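Local coordinates for protein computational Design of Enzyme (Synthetic construct, PDB 3TP4) that is a computationally designed enzyme on a TIM-barrel scaffold related to glycosyl hydrolase family 26, probably built to carry an activated serine-containing catalytic triad, at residues 287-293 with 327-333. Numbering follows the deposited sequence.
Sequences GGVGTNG and AGQHFVP
F331 lays one face of its ring over the backbone of G288, whose CA sits 3.9 Å from the ring centroid in a CH-pi contact, offset toward the rim. Glycine suits that place because at its backbone angles a CB would be pressed against the carbonyl oxygen of G287, and would also run into H330 O. That same H330 O accepts V289 N at 2.8 Å. V289, a branched apolar residue in a buried spot, has CG1 anti to its carbonyl carbon (chi1 -59°), which leaves CG2 between the N and the carbonyl carbon, 4.0 Å from P333 CG and alongside CD2 of H330. The imidazole passes one face beneath G290 N, and its polar atoms are satisfied elsewhere, NE2 by D337 and ND1 by the D326 carbonyl. G290 must also lack a side chain, since a CB would strike A327 O. From G290 to G293 the chain makes a type I turn, and its amides reach across. T291 N bonds to A327 O at 3.0 Å. T291 OG1 adds a weak bond to the same oxygen, and N292 N reaches G328 O at 3.1 Å. A water bridges the two loops, accepting from G290 N and H330 N and lying close to G328 O and G287 O. The contact joins two loops of the TIM barrel, one following strand 282-285 and the other strand 318-321; Y248 meets the F331 ring, while P333 packs on helix 340-348.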
ATOM      1  N   GLY A 287      -6.837  -7.096 -18.904  1.00 30.15           N
ATOM      2  CA  GLY A 287      -7.081  -8.477 -19.261  1.00 35.90           C
ATOM      3  C   GLY A 287      -5.807  -9.232 -19.588  1.00 37.76           C
ATOM      4  O   GLY A 287      -5.852 -10.424 -19.880  1.00 34.59           O
ATOM      5  N   GLY A 288      -4.668  -8.547 -19.544  1.00 31.32           N
ATOM      6  CA  GLY A 288      -3.404  -9.206 -19.806  1.00 30.72           C
ATOM      7  C   GLY A 288      -3.090  -9.257 -21.289  1.00 31.56           C
ATOM      8  O   GLY A 288      -3.837  -8.725 -22.100  1.00 33.50           O
ATOM      9  N   VAL A 289      -1.980  -9.897 -21.637  1.00 31.90           N
ATOM     10  CA  VAL A 289      -1.523  -9.947 -23.017  1.00 33.73           C
ATOM     11  C   VAL A 289      -1.605 -11.365 -23.571  1.00 38.93           C
ATOM     12  O   VAL A 289      -1.068 -11.654 -24.638  1.00 34.28           O
ATOM     13  CB  VAL A 289      -0.069  -9.447 -23.140  1.00 29.43           C
ATOM     14  CG1 VAL A 289       0.033  -8.008 -22.636  1.00 26.45           C
ATOM     15  CG2 VAL A 289       0.868 -10.357 -22.361  1.00 31.32           C
ATOM     16  N   GLY A 290      -2.270 -12.247 -22.834  1.00 40.81           N
ATOM     17  CA  GLY A 290      -2.429 -13.623 -23.266  1.00 40.37           C
ATOM     18  C   GLY A 290      -3.751 -13.863 -23.972  1.00 44.88           C
ATOM     19  O   GLY A 290      -4.355 -12.939 -24.511  1.00 39.54           O
ATOM     20  N   THR A 291      -4.196 -15.117 -23.947  1.00 49.93           N
ATOM     21  CA  THR A 291      -5.378 -15.583 -24.673  1.00 50.84           C
ATOM     22  C   THR A 291      -6.630 -14.755 -24.425  1.00 49.59           C
ATOM     23  O   THR A 291      -7.318 -14.351 -25.361  1.00 54.99           O
ATOM     24  CB  THR A 291      -5.698 -17.034 -24.283  1.00 56.49           C
ATOM     25  OG1 THR A 291      -4.575 -17.868 -24.594  1.00 58.84           O
ATOM     26  CG2 THR A 291      -6.927 -17.530 -25.023  1.00 66.60           C
ATOM     27  N   ASN A 292      -6.930 -14.513 -23.156  1.00 47.47           N
ATOM     28  CA  ASN A 292      -8.132 -13.782 -22.791  1.00 50.40           C
ATOM     29  C   ASN A 292      -7.883 -12.280 -22.756  1.00 51.00           C
ATOM     30  O   ASN A 292      -8.738 -11.508 -22.322  1.00 47.26           O
ATOM     31  CB  ASN A 292      -8.650 -14.271 -21.439  1.00 53.27           C
ATOM     32  CG  ASN A 292      -8.870 -15.772 -21.415  1.00 56.65           C
ATOM     33  OD1 ASN A 292      -9.302 -16.362 -22.409  1.00 54.43           O
ATOM     34  ND2 ASN A 292      -8.558 -16.402 -20.285  1.00 55.42           N
ATOM     35  N   GLY A 293      -6.708 -11.869 -23.224  1.00 47.78           N
ATOM     36  CA  GLY A 293      -6.337 -10.471 -23.170  1.00 53.52           C
ATOM     37  C   GLY A 293      -6.345  -9.792 -24.522  1.00 53.40           C
ATOM     38  O   GLY A 293      -7.086 -10.180 -25.429  1.00 49.27           O
ATOM     39  N   ALA A 327      -1.497 -19.207 -19.757  1.00 40.56           N
ATOM     40  CA  ALA A 327      -1.584 -18.724 -21.133  1.00 45.23           C
ATOM     41  C   ALA A 327      -2.733 -17.745 -21.324  1.00 38.69           C
ATOM     42  O   ALA A 327      -2.611 -16.758 -22.054  1.00 33.94           O
ATOM     43  CB  ALA A 327      -1.717 -19.895 -22.111  1.00 44.66           C
ATOM     44  N   GLY A 328      -3.858 -18.036 -20.686  1.00 37.52           N
ATOM     45  CA  GLY A 328      -5.027 -17.181 -20.807  1.00 36.60           C
ATOM     46  C   GLY A 328      -4.842 -15.851 -20.101  1.00 34.59           C
ATOM     47  O   GLY A 328      -5.245 -14.807 -20.612  1.00 36.86           O
ATOM     48  N   GLN A 329      -4.237 -15.887 -18.917  1.00 35.31           N
ATOM     49  CA  GLN A 329      -4.074 -14.669 -18.121  1.00 37.46           C
ATOM     50  C   GLN A 329      -2.630 -14.452 -17.679  1.00 34.33           C
ATOM     51  O   GLN A 329      -2.142 -15.088 -16.742  1.00 36.08           O
ATOM     52  CB  GLN A 329      -4.985 -14.696 -16.895  1.00 45.76           C
ATOM     53  CG  GLN A 329      -5.040 -13.372 -16.166  1.00 54.19           C
ATOM     54  CD  GLN A 329      -5.955 -13.411 -14.969  1.00 64.77           C
ATOM     55  OE1 GLN A 329      -6.253 -14.479 -14.435  1.00 56.96           O
ATOM     56  NE2 GLN A 329      -6.417 -12.242 -14.542  1.00 74.35           N
ATOM     57  N   HIS A 330      -1.949 -13.544 -18.361  1.00 32.54           N
ATOM     58  CA  HIS A 330      -0.604 -13.167 -17.961  1.00 31.42           C
ATOM     59  C   HIS A 330      -0.304 -11.762 -18.469  1.00 30.74           C
ATOM     60  O   HIS A 330      -0.925 -11.295 -19.426  1.00 32.51           O
ATOM     61  CB  HIS A 330       0.433 -14.201 -18.431  1.00 28.39           C
ATOM     62  CG  HIS A 330       0.549 -14.330 -19.921  1.00 31.16           C
ATOM     63  ND1 HIS A 330      -0.328 -15.082 -20.677  1.00 34.69           N
ATOM     64  CD2 HIS A 330       1.470 -13.841 -20.789  1.00 35.35           C
ATOM     65  CE1 HIS A 330       0.038 -15.035 -21.947  1.00 37.85           C
ATOM     66  NE2 HIS A 330       1.125 -14.290 -22.044  1.00 35.50           N
ATOM     67  N   PHE A 331       0.621 -11.073 -17.813  1.00 25.88           N
ATOM     68  CA  PHE A 331       0.786  -9.646 -18.077  1.00 28.36           C
ATOM     69  C   PHE A 331       2.140  -9.273 -18.664  1.00 25.47           C
ATOM     70  O   PHE A 331       2.271  -8.232 -19.303  1.00 26.63           O
ATOM     71  CB  PHE A 331       0.464  -8.838 -16.818  1.00 23.70           C
ATOM     72  CG  PHE A 331      -0.981  -8.914 -16.436  1.00 27.53           C
ATOM     73  CD1 PHE A 331      -1.461  -9.997 -15.711  1.00 29.42           C
ATOM     74  CD2 PHE A 331      -1.874  -7.935 -16.845  1.00 34.38           C
ATOM     75  CE1 PHE A 331      -2.806 -10.081 -15.369  1.00 36.10           C
ATOM     76  CE2 PHE A 331      -3.224  -8.016 -16.509  1.00 30.54           C
ATOM     77  CZ  PHE A 331      -3.686  -9.084 -15.770  1.00 32.81           C
ATOM     78  N   VAL A 332       3.133 -10.129 -18.447  1.00 24.55           N
ATOM     79  CA  VAL A 332       4.411 -10.015 -19.157  1.00 27.01           C
ATOM     80  C   VAL A 332       4.401 -10.969 -20.353  1.00 30.27           C
ATOM     81  O   VAL A 332       4.251 -12.172 -20.178  1.00 32.46           O
ATOM     82  CB  VAL A 332       5.604 -10.341 -18.234  1.00 24.40           C
ATOM     83  CG1 VAL A 332       6.899 -10.508 -19.048  1.00 27.09           C
ATOM     84  CG2 VAL A 332       5.765  -9.255 -17.134  1.00 26.77           C
ATOM     85  N   PRO A 333       4.560 -10.434 -21.574  1.00 30.43           N
ATOM     86  CA  PRO A 333       4.560 -11.280 -22.779  1.00 32.57           C
ATOM     87  C   PRO A 333       5.632 -12.361 -22.727  1.00 33.26           C
ATOM     88  O   PRO A 333       6.697 -12.152 -22.150  1.00 28.82           O
ATOM     89  CB  PRO A 333       4.883 -10.294 -23.911  1.00 29.44           C
ATOM     90  CG  PRO A 333       4.525  -8.956 -23.382  1.00 29.25           C
ATOM     91  CD  PRO A 333       4.754  -9.007 -21.892  1.00 27.63           C
TER
HETATM   92  O   HOH W   1      -3.885 -12.465 -20.524  1.00 31.89           O